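Local coordinates for protein glucosidase (Croceicoccus marinus, PDB 5Z3K) that acts as a GH39-family beta-glucosidase, probably hydrolysing the O-glycosidic bond of beta-glucosides, at residues 9-20 with 356-364; 431-442 with 453-464. One frame throughout, in Å; residues are numbered along the deposited sequence.

Overall arrangement
From the N terminus, strand 6-13 lays down one strand of a large mixed beta sheet before the chain leaves past residue 20 to build the eight-stranded parallel barrel. It comes back through helix 329-341 and strand 345-350, and contact 1 closes this very long loop when 357-363 packs across from 9-13. Contact 2 follows in series, without crossing or enclosing the first: 431-442 and 453-464 close a short hairpin at one edge of the same sheet. The two meet at P432, which packs against A13 and R363, while L431 touches A13. Together they tie the N-terminal strand to the later strands of the beta domain beside the barrel.

Contact 1. Residues 9-20 with 356-364; sequences LSVNAGEPIGNM and GFAALAGRT
R363 reaches from strand 357-363 to the corner at G14 and E15 that follows strand 9-13. Its CB points toward 9-20, CG sits between the backbone N and the carbonyl carbon (chi1 63°), and from there the chain runs extended. CD passes 4.0 Å from A13 O. NE is engaged by E345 in a salt bridge, while at the tip NH1 gives A13 O a weak, bent hydrogen bond of 3.0 Å (132° at the hydrogen). NH2 lies against the proline ring, 3.5 Å from P16 CD. A water joins NH1 to G14 O; a second, suspiciously close to NH2, also reaches that oxygen. The turn has its own brace, an Asx turn in which N12 OD1 accepts from G14 N at 3.0 Å.

Beyond this polar end the contact is greasy. It joins the N-terminal strand to a later strand of the mixed beta sheet beside the barrel, nearly parallel (15°), with 345-350 between them; V11 and A359 both touch I349 of that middle strand. V11 CG2 comes to 4.1 Å from A361 CB. At the far end L9 CD1 stops at the edge of the F357 ring, 4.0 Å from CE2, and Y421 meets that ring edge-to-face.

Selenomethionine M20 packs on L360 from the loop after the corner. Bent at chi2 and chi3, it meets L360 tip to tip, its SE alongside both leucine methyls, and its CE stands 3.6 Å from A361 O.

The chemistry is thus divided: apolar contacts join the strands, while the arginine charge is probably balanced chiefly by E345, with A13 O and water adding modest directional help.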
loop_
_atom_site.group_PDB
_atom_site.type_symbol
_atom_site.label_atom_id
_atom_site.label_comp_id
_atom_site.label_asym_id
_atom_site.label_seq_id
_atom_site.Cartn_x
_atom_site.Cartn_y
_atom_site.Cartn_z
ATOM N N LEU A 9 -17.484 15.488 -16.606
ATOM C CA LEU A 9 -17.271 15.452 -15.168
ATOM C C LEU A 9 -17.685 16.771 -14.545
ATOM O O LEU A 9 -17.511 17.834 -15.145
ATOM C CB LEU A 9 -15.803 15.171 -14.822
ATOM C CG LEU A 9 -15.258 13.850 -15.350
ATOM C CD1 LEU A 9 -13.736 13.810 -15.261
ATOM C CD2 LEU A 9 -15.893 12.728 -14.548
ATOM N N SER A 10 -18.235 16.703 -13.338
ATOM C CA SER A 10 -18.556 17.909 -12.597
ATOM C C SER A 10 -18.169 17.729 -11.139
ATOM O O SER A 10 -18.382 16.661 -10.559
ATOM C CB SER A 10 -20.048 18.258 -12.704
ATOM O OG SER A 10 -20.835 17.108 -12.495
ATOM N N VAL A 11 -17.620 18.795 -10.557
ATOM C CA VAL A 11 -17.166 18.829 -9.173
ATOM C C VAL A 11 -17.779 20.041 -8.489
ATOM O O VAL A 11 -17.790 21.138 -9.057
ATOM C CB VAL A 11 -15.629 18.901 -9.094
ATOM C CG1 VAL A 11 -15.170 19.305 -7.686
ATOM C CG2 VAL A 11 -15.017 17.580 -9.517
ATOM N N ASN A 12 -18.303 19.843 -7.284
ATOM C CA ASN A 12 -18.685 20.947 -6.408
ATOM C C ASN A 12 -17.544 21.145 -5.418
ATOM O O ASN A 12 -17.368 20.337 -4.501
ATOM C CB ASN A 12 -20.001 20.668 -5.677
ATOM C CG ASN A 12 -20.532 21.900 -4.942
ATOM O OD1 ASN A 12 -19.758 22.738 -4.474
ATOM N ND2 ASN A 12 -21.860 22.008 -4.831
ATOM N N ALA A 13 -16.786 22.224 -5.592
ATOM C CA ALA A 13 -15.598 22.483 -4.788
ATOM C C ALA A 13 -15.895 23.214 -3.483
ATOM O O ALA A 13 -14.969 23.474 -2.712
ATOM C CB ALA A 13 -14.580 23.285 -5.608
ATOM N N GLY A 14 -17.157 23.513 -3.195
ATOM C CA GLY A 14 -17.489 24.349 -2.058
ATOM C C GLY A 14 -18.068 23.618 -0.870
ATOM O O GLY A 14 -18.347 24.239 0.157
ATOM N N GLU A 15 -18.269 22.311 -0.990
ATOM C CA GLU A 15 -18.793 21.584 0.153
ATOM C C GLU A 15 -18.222 20.174 0.221
ATOM O O GLU A 15 -18.339 19.390 -0.733
ATOM C CB GLU A 15 -20.312 21.527 0.106
ATOM C CG GLU A 15 -20.861 20.936 -1.167
ATOM C CD GLU A 15 -22.345 21.159 -1.288
ATOM O OE1 GLU A 15 -22.849 22.101 -0.633
ATOM O OE2 GLU A 15 -22.998 20.393 -2.032
ATOM N N PRO A 16 -17.618 19.809 1.338
ATOM C CA PRO A 16 -17.105 18.448 1.464
ATOM C C PRO A 16 -18.247 17.452 1.577
ATOM O O PRO A 16 -19.279 17.730 2.193
ATOM C CB PRO A 16 -16.267 18.502 2.746
ATOM C CG PRO A 16 -16.849 19.611 3.533
ATOM C CD PRO A 16 -17.414 20.604 2.563
ATOM N N ILE A 17 -18.054 16.283 0.963
ATOM C CA ILE A 17 -18.972 15.165 1.151
ATOM C C ILE A 17 -18.574 14.299 2.335
ATOM O O ILE A 17 -19.387 13.482 2.799
ATOM C CB ILE A 17 -19.068 14.345 -0.151
ATOM C CG1 ILE A 17 -17.766 13.569 -0.400
ATOM C CG2 ILE A 17 -19.393 15.293 -1.330
ATOM C CD1 ILE A 17 -17.861 12.498 -1.493
ATOM N N GLY A 18 -17.375 14.482 2.868
ATOM C CA GLY A 18 -16.847 13.616 3.900
ATOM C C GLY A 18 -15.336 13.709 3.883
ATOM O O GLY A 18 -14.753 14.451 3.097
ATOM N N ASN A 19 -14.711 12.928 4.759
ATOM C CA ASN A 19 -13.252 12.961 4.857
ATOM C C ASN A 19 -12.615 12.077 3.795
ATOM O O ASN A 19 -13.075 10.961 3.535
ATOM C CB ASN A 19 -12.789 12.504 6.240
ATOM C CG ASN A 19 -13.087 13.515 7.318
ATOM O OD1 ASN A 19 -13.203 14.716 7.054
ATOM N ND2 ASN A 19 -13.213 13.038 8.548
HETATM N N MSE A 20 -11.545 12.582 3.185
HETATM C CA MSE A 20 -10.682 11.747 2.370
HETATM C C MSE A 20 -9.945 10.794 3.306
HETATM O O MSE A 20 -9.573 11.180 4.417
HETATM C CB MSE A 20 -9.678 12.590 1.571
HETATM C CG MSE A 20 -8.831 11.770 0.614
HETATM SE SE MSE A 20 -9.881 11.232 -0.923
HETATM C CE MSE A 20 -9.805 12.915 -1.903
ATOM N N GLY A 356 -13.122 1.685 -15.471
ATOM C CA GLY A 356 -11.753 2.120 -15.654
ATOM C C GLY A 356 -11.572 3.607 -15.873
ATOM O O GLY A 356 -10.421 4.070 -15.898
ATOM N N PHE A 357 -12.649 4.381 -16.039
ATOM C CA PHE A 357 -12.535 5.840 -16.100
ATOM C C PHE A 357 -12.869 6.372 -14.710
ATOM O O PHE A 357 -14.003 6.754 -14.414
ATOM C CB PHE A 357 -13.414 6.461 -17.182
ATOM C CG PHE A 357 -13.078 7.903 -17.457
ATOM C CD1 PHE A 357 -12.001 8.233 -18.269
ATOM C CD2 PHE A 357 -13.809 8.928 -16.870
ATOM C CE1 PHE A 357 -11.662 9.559 -18.510
ATOM C CE2 PHE A 357 -13.483 10.262 -17.110
ATOM C CZ PHE A 357 -12.405 10.579 -17.928
ATOM N N ALA A 358 -11.854 6.398 -13.850
ATOM C CA ALA A 358 -12.028 6.649 -12.423
ATOM C C ALA A 358 -11.625 8.075 -12.093
ATOM O O ALA A 358 -10.625 8.575 -12.609
ATOM C CB ALA A 358 -11.181 5.673 -11.610
ATOM N N ALA A 359 -12.394 8.724 -11.226
ATOM C CA ALA A 359 -12.120 10.105 -10.876
ATOM C C ALA A 359 -12.388 10.310 -9.393
ATOM O O ALA A 359 -13.258 9.662 -8.803
ATOM C CB ALA A 359 -12.959 11.069 -11.731
ATOM N N LEU A 360 -11.633 11.238 -8.805
ATOM C CA LEU A 360 -11.625 11.473 -7.371
ATOM C C LEU A 360 -11.255 12.929 -7.137
ATOM O O LEU A 360 -10.358 13.459 -7.800
ATOM C CB LEU A 360 -10.625 10.532 -6.674
ATOM C CG LEU A 360 -10.430 10.649 -5.161
ATOM C CD1 LEU A 360 -11.688 10.273 -4.398
ATOM C CD2 LEU A 360 -9.259 9.772 -4.695
ATOM N N ALA A 361 -11.940 13.580 -6.197
ATOM C CA ALA A 361 -11.697 14.998 -5.960
ATOM C C ALA A 361 -11.619 15.289 -4.468
ATOM O O ALA A 361 -12.330 14.685 -3.662
ATOM C CB ALA A 361 -12.794 15.861 -6.596
ATOM N N GLY A 362 -10.776 16.255 -4.107
ATOM C CA GLY A 362 -10.627 16.619 -2.709
ATOM C C GLY A 362 -9.998 17.989 -2.576
ATOM O O GLY A 362 -9.483 18.559 -3.542
ATOM N N ARG A 363 -10.060 18.539 -1.367
ATOM C CA ARG A 363 -9.425 19.832 -1.120
ATOM C C ARG A 363 -8.634 19.791 0.181
ATOM O O ARG A 363 -8.935 19.011 1.088
ATOM C CB ARG A 363 -10.446 20.983 -1.094
ATOM C CG ARG A 363 -11.477 20.911 -0.005
ATOM C CD ARG A 363 -12.368 22.147 -0.031
ATOM N NE ARG A 363 -13.162 22.237 1.189
ATOM C CZ ARG A 363 -14.263 22.966 1.321
ATOM N NH1 ARG A 363 -14.720 23.672 0.294
ATOM N NH2 ARG A 363 -14.905 22.982 2.484
ATOM N N THR A 364 -7.587 20.618 0.257
ATOM C CA THR A 364 -6.722 20.631 1.429
ATOM C C THR A 364 -7.407 21.293 2.623
ATOM O O THR A 364 -8.383 22.037 2.485
ATOM C CB THR A 364 -5.422 21.380 1.133
ATOM O OG1 THR A 364 -5.754 22.665 0.599
ATOM C CG2 THR A 364 -4.575 20.620 0.132
HETATM O O HOH W 1 -17.027 24.301 2.859
HETATM O O HOH W 2 -16.322 26.175 1.419
#

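Contact 2. Residues 431-442 with 453-464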
loop_
_atom_site.group_PDB
_atom_site.type_symbol
_atom_site.label_atom_id
_atom_site.label_comp_id
_atom_site.label_asym_id
_atom_site.label_seq_id
_atom_site.Cartn_x
_atom_site.Cartn_y
_atom_site.Cartn_z
ATOM N N LEU A 431 -15.929 27.377 -6.256
ATOM C CA LEU A 431 -14.595 27.419 -5.673
ATOM C C LEU A 431 -14.681 28.111 -4.314
ATOM O O LEU A 431 -15.335 29.158 -4.204
ATOM C CB LEU A 431 -13.603 28.143 -6.582
ATOM C CG LEU A 431 -13.234 27.398 -7.869
ATOM C CD1 LEU A 431 -12.326 28.234 -8.773
ATOM C CD2 LEU A 431 -12.586 26.067 -7.549
ATOM N N PRO A 432 -14.102 27.530 -3.254
ATOM C CA PRO A 432 -14.493 27.937 -1.894
ATOM C C PRO A 432 -13.965 29.292 -1.481
ATOM O O PRO A 432 -14.521 29.898 -0.555
ATOM C CB PRO A 432 -13.919 26.821 -1.009
ATOM C CG PRO A 432 -12.767 26.264 -1.793
ATOM C CD PRO A 432 -13.146 26.411 -3.256
ATOM N N TRP A 433 -12.912 29.786 -2.120
ATOM C CA TRP A 433 -12.385 31.110 -1.827
ATOM C C TRP A 433 -13.069 32.201 -2.643
ATOM O O TRP A 433 -12.658 33.365 -2.568
ATOM C CB TRP A 433 -10.874 31.132 -2.077
ATOM C CG TRP A 433 -10.532 30.662 -3.442
ATOM C CD1 TRP A 433 -10.609 31.378 -4.596
ATOM C CD2 TRP A 433 -10.066 29.355 -3.809
ATOM N NE1 TRP A 433 -10.218 30.602 -5.665
ATOM C CE2 TRP A 433 -9.883 29.354 -5.206
ATOM C CE3 TRP A 433 -9.789 28.192 -3.093
ATOM C CZ2 TRP A 433 -9.443 28.231 -5.902
ATOM C CZ3 TRP A 433 -9.338 27.081 -3.782
ATOM C CH2 TRP A 433 -9.168 27.108 -5.169
ATOM N N GLY A 434 -14.084 31.854 -3.422
ATOM C CA GLY A 434 -14.874 32.836 -4.131
ATOM C C GLY A 434 -14.486 32.988 -5.588
ATOM O O GLY A 434 -13.903 32.101 -6.217
ATOM N N ASP A 435 -14.821 34.156 -6.134
ATOM C CA ASP A 435 -14.703 34.397 -7.565
ATOM C C ASP A 435 -13.457 35.202 -7.927
ATOM O O ASP A 435 -13.383 35.753 -9.030
ATOM C CB ASP A 435 -15.965 35.086 -8.087
ATOM C CG ASP A 435 -16.168 36.477 -7.512
ATOM O OD1 ASP A 435 -15.285 36.981 -6.783
ATOM O OD2 ASP A 435 -17.226 37.075 -7.800
ATOM N N GLY A 436 -12.482 35.275 -7.023
ATOM C CA GLY A 436 -11.259 36.002 -7.279
ATOM C C GLY A 436 -10.277 35.227 -8.137
ATOM O O GLY A 436 -10.616 34.212 -8.753
ATOM N N PRO A 437 -9.033 35.703 -8.195
ATOM C CA PRO A 437 -8.022 35.040 -9.027
ATOM C C PRO A 437 -7.716 33.625 -8.548
ATOM O O PRO A 437 -7.637 33.354 -7.348
ATOM C CB PRO A 437 -6.798 35.952 -8.889
ATOM C CG PRO A 437 -7.350 37.271 -8.447
ATOM C CD PRO A 437 -8.530 36.952 -7.596
ATOM N N HIS A 438 -7.538 32.723 -9.510
ATOM C CA HIS A 438 -7.164 31.346 -9.219
ATOM C C HIS A 438 -6.163 30.867 -10.257
ATOM O O HIS A 438 -6.012 31.466 -11.324
ATOM C CB HIS A 438 -8.384 30.417 -9.190
ATOM C CG HIS A 438 -9.212 30.453 -10.438
ATOM N ND1 HIS A 438 -10.531 30.856 -10.440
ATOM C CD2 HIS A 438 -8.925 30.097 -11.713
ATOM C CE1 HIS A 438 -11.014 30.767 -11.668
ATOM N NE2 HIS A 438 -10.060 30.313 -12.461
ATOM N N ARG A 439 -5.471 29.775 -9.927
ATOM C CA ARG A 439 -4.534 29.123 -10.835
ATOM C C ARG A 439 -4.999 27.703 -11.116
ATOM O O ARG A 439 -5.408 26.988 -10.197
ATOM C CB ARG A 439 -3.109 29.093 -10.252
ATOM C CG ARG A 439 -2.053 28.734 -11.286
ATOM C CD ARG A 439 -0.621 28.761 -10.746
ATOM N NE ARG A 439 0.313 28.394 -11.813
ATOM C CZ ARG A 439 1.522 27.871 -11.623
ATOM N NH1 ARG A 439 1.969 27.650 -10.393
ATOM N NH2 ARG A 439 2.283 27.568 -12.670
ATOM N N VAL A 440 -4.941 27.306 -12.387
ATOM C CA VAL A 440 -5.247 25.948 -12.833
ATOM C C VAL A 440 -3.963 25.333 -13.375
ATOM O O VAL A 440 -3.396 25.834 -14.355
ATOM C CB VAL A 440 -6.337 25.935 -13.915
ATOM C CG1 VAL A 440 -6.735 24.508 -14.247
ATOM C CG2 VAL A 440 -7.535 26.787 -13.495
ATOM N N VAL A 441 -3.513 24.248 -12.751
ATOM C CA VAL A 441 -2.329 23.519 -13.191
ATOM C C VAL A 441 -2.726 22.081 -13.502
ATOM O O VAL A 441 -3.601 21.505 -12.847
ATOM C CB VAL A 441 -1.218 23.565 -12.117
ATOM C CG1 VAL A 441 -0.005 22.804 -12.578
ATOM C CG2 VAL A 441 -0.845 25.002 -11.801
ATOM N N ARG A 442 -2.074 21.492 -14.506
ATOM C CA ARG A 442 -2.367 20.126 -14.921
ATOM C C ARG A 442 -1.079 19.312 -14.983
ATOM O O ARG A 442 -0.095 19.762 -15.577
ATOM C CB ARG A 442 -3.068 20.130 -16.282
ATOM C CG ARG A 442 -3.049 18.811 -17.034
ATOM C CD ARG A 442 -3.899 18.911 -18.322
ATOM N NE ARG A 442 -3.178 19.486 -19.457
ATOM C CZ ARG A 442 -2.655 18.780 -20.460
ATOM N NH1 ARG A 442 -2.753 17.454 -20.476
ATOM N NH2 ARG A 442 -2.032 19.403 -21.454
HETATM N N MSE A 453 4.240 18.721 -14.771
HETATM C CA MSE A 453 3.235 19.716 -15.142
HETATM C C MSE A 453 3.213 19.904 -16.647
HETATM O O MSE A 453 4.266 20.034 -17.273
HETATM C CB MSE A 453 3.519 21.049 -14.463
HETATM C CG MSE A 453 2.499 22.121 -14.781
HETATM SE SE MSE A 453 3.085 23.884 -14.189
HETATM C CE MSE A 453 3.419 23.544 -12.300
ATOM N N LEU A 454 2.021 19.926 -17.237
ATOM C CA LEU A 454 1.920 20.115 -18.681
ATOM C C LEU A 454 1.582 21.542 -19.074
ATOM O O LEU A 454 2.145 22.066 -20.049
ATOM C CB LEU A 454 0.877 19.165 -19.271
ATOM C CG LEU A 454 1.244 17.678 -19.258
ATOM C CD1 LEU A 454 0.662 16.997 -20.479
ATOM C CD2 LEU A 454 2.757 17.457 -19.185
ATOM N N ASP A 455 0.689 22.190 -18.334
ATOM C CA ASP A 455 0.311 23.563 -18.627
ATOM C C ASP A 455 -0.325 24.166 -17.387
ATOM O O ASP A 455 -0.561 23.482 -16.385
ATOM C CB ASP A 455 -0.640 23.661 -19.828
ATOM C CG ASP A 455 -1.714 22.597 -19.820
ATOM O OD1 ASP A 455 -2.153 22.205 -18.723
ATOM O OD2 ASP A 455 -2.127 22.161 -20.921
ATOM N N SER A 456 -0.609 25.459 -17.477
ATOM C CA SER A 456 -1.192 26.205 -16.376
ATOM C C SER A 456 -1.635 27.562 -16.893
ATOM O O SER A 456 -1.094 28.081 -17.877
ATOM C CB SER A 456 -0.210 26.380 -15.222
ATOM O OG SER A 456 0.766 27.338 -15.556
ATOM N N HIS A 457 -2.604 28.137 -16.194
ATOM C CA HIS A 457 -3.061 29.488 -16.474
ATOM C C HIS A 457 -3.719 30.033 -15.220
ATOM O O HIS A 457 -3.998 29.301 -14.264
ATOM C CB HIS A 457 -4.022 29.528 -17.669
ATOM C CG HIS A 457 -5.424 29.127 -17.326
ATOM N ND1 HIS A 457 -5.875 27.830 -17.440
ATOM C CD2 HIS A 457 -6.471 29.852 -16.864
ATOM C CE1 HIS A 457 -7.143 27.772 -17.066
ATOM N NE2 HIS A 457 -7.530 28.987 -16.716
ATOM N N GLU A 458 -3.946 31.341 -15.228
ATOM C CA GLU A 458 -4.655 32.007 -14.155
ATOM C C GLU A 458 -5.929 32.625 -14.708
ATOM O O GLU A 458 -5.990 33.047 -15.870
ATOM C CB GLU A 458 -3.783 33.074 -13.481
ATOM C CG GLU A 458 -2.448 32.533 -12.963
ATOM C CD GLU A 458 -1.854 33.386 -11.850
ATOM O OE1 GLU A 458 -2.351 34.512 -11.627
ATOM O OE2 GLU A 458 -0.897 32.923 -11.192
ATOM N N GLY A 459 -6.949 32.661 -13.867
ATOM C CA GLY A 459 -8.233 33.181 -14.277
ATOM C C GLY A 459 -8.984 33.666 -13.060
ATOM O O GLY A 459 -8.457 33.692 -11.947
ATOM N N ARG A 460 -10.234 34.059 -13.291
ATOM C CA ARG A 460 -11.105 34.554 -12.241
ATOM C C ARG A 460 -12.448 33.847 -12.340
ATOM O O ARG A 460 -12.730 33.129 -13.301
ATOM C CB ARG A 460 -11.289 36.078 -12.333
ATOM C CG ARG A 460 -10.021 36.898 -12.100
ATOM C CD ARG A 460 -10.322 38.402 -12.059
ATOM N NE ARG A 460 -10.642 38.873 -10.711
ATOM C CZ ARG A 460 -11.871 38.916 -10.201
ATOM N NH1 ARG A 460 -12.911 38.517 -10.923
ATOM N NH2 ARG A 460 -12.062 39.355 -8.961
ATOM N N GLY A 461 -13.284 34.063 -11.339
ATOM C CA GLY A 461 -14.584 33.432 -11.294
ATOM C C GLY A 461 -14.596 32.253 -10.337
ATOM O O GLY A 461 -13.566 31.648 -10.031
ATOM N N SER A 462 -15.784 31.937 -9.834
ATOM C CA SER A 462 -15.913 30.824 -8.904
ATOM C C SER A 462 -16.102 29.487 -9.610
ATOM O O SER A 462 -16.152 28.448 -8.941
ATOM C CB SER A 462 -17.071 31.075 -7.941
ATOM O OG SER A 462 -18.277 31.206 -8.656
ATOM N N SER A 463 -16.202 29.483 -10.937
ATOM C CA SER A 463 -16.292 28.259 -11.710
ATOM C C SER A 463 -15.140 28.201 -12.697
ATOM O O SER A 463 -14.655 29.231 -13.174
ATOM C CB SER A 463 -17.615 28.158 -12.476
ATOM O OG SER A 463 -18.687 27.856 -11.604
ATOM N N VAL A 464 -14.711 26.984 -13.005
ATOM C CA VAL A 464 -13.676 26.764 -14.002
ATOM C C VAL A 464 -14.039 25.513 -14.789
ATOM O O VAL A 464 -14.539 24.529 -14.228
ATOM C CB VAL A 464 -12.278 26.646 -13.352
ATOM C CG1 VAL A 464 -12.334 25.719 -12.164
ATOM C CG2 VAL A 464 -11.255 26.153 -14.363
HETATM O O HOH W 3 -11.469 31.881 -7.999
HETATM O O HOH W 4 -10.122 29.717 -15.570
HETATM O O HOH W 5 -0.283 30.277 -14.626
HETATM O O HOH W 6 -4.271 24.451 -17.374
#
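H438 lies with one ring face on the backbone of G459, whose O sits 3.5 Å above the ring plane, over its centre. G461 O and two waters line the ring edge in its plane. One water joins H438 ND1 to W433 NE1; the other joins H438 NE2 to H457 NE2. The CG of H438 stands between its backbone N and carbonyl carbon (chi1 55°), which folds the ring over the partner strand.

The guanidinium groups are bedded too. L454 CB lies 3.6 Å over one face of R442, G436 CA over one face of R460, and V441 CG2 over one of R439, whose NH2 gives S456 OG a long hydrogen bond of 3.3 Å.

R442 grips D455 side-on: NE bonds OD1 at 3.0 Å, and NH2 bonds OD2 at 2.8 Å. The planes are 48° apart, so OD2 is met from above the carboxylate although it lies in the guanidinium plane. NH1 makes a second salt bridge, to E476, so the one guanidinium serves two carboxylates. On the other face of the hairpin, V441 CG1 packs tightly on M453 CG, 3.4 Å away.

Paired backbone bonds at H438–G459 and V440–H457 make this an antiparallel hairpin. Beyond it, V440 CG2 meets V464 CG2 tip to tip at 3.9 Å. Strand 452-459 is an outermost strand of the mixed sheet and 438-446 runs between it and 474-482, while V440 and R442 reach strand 464-469, the opposite outermost strand, consistent with a sheet that curls so that its two ends pack together.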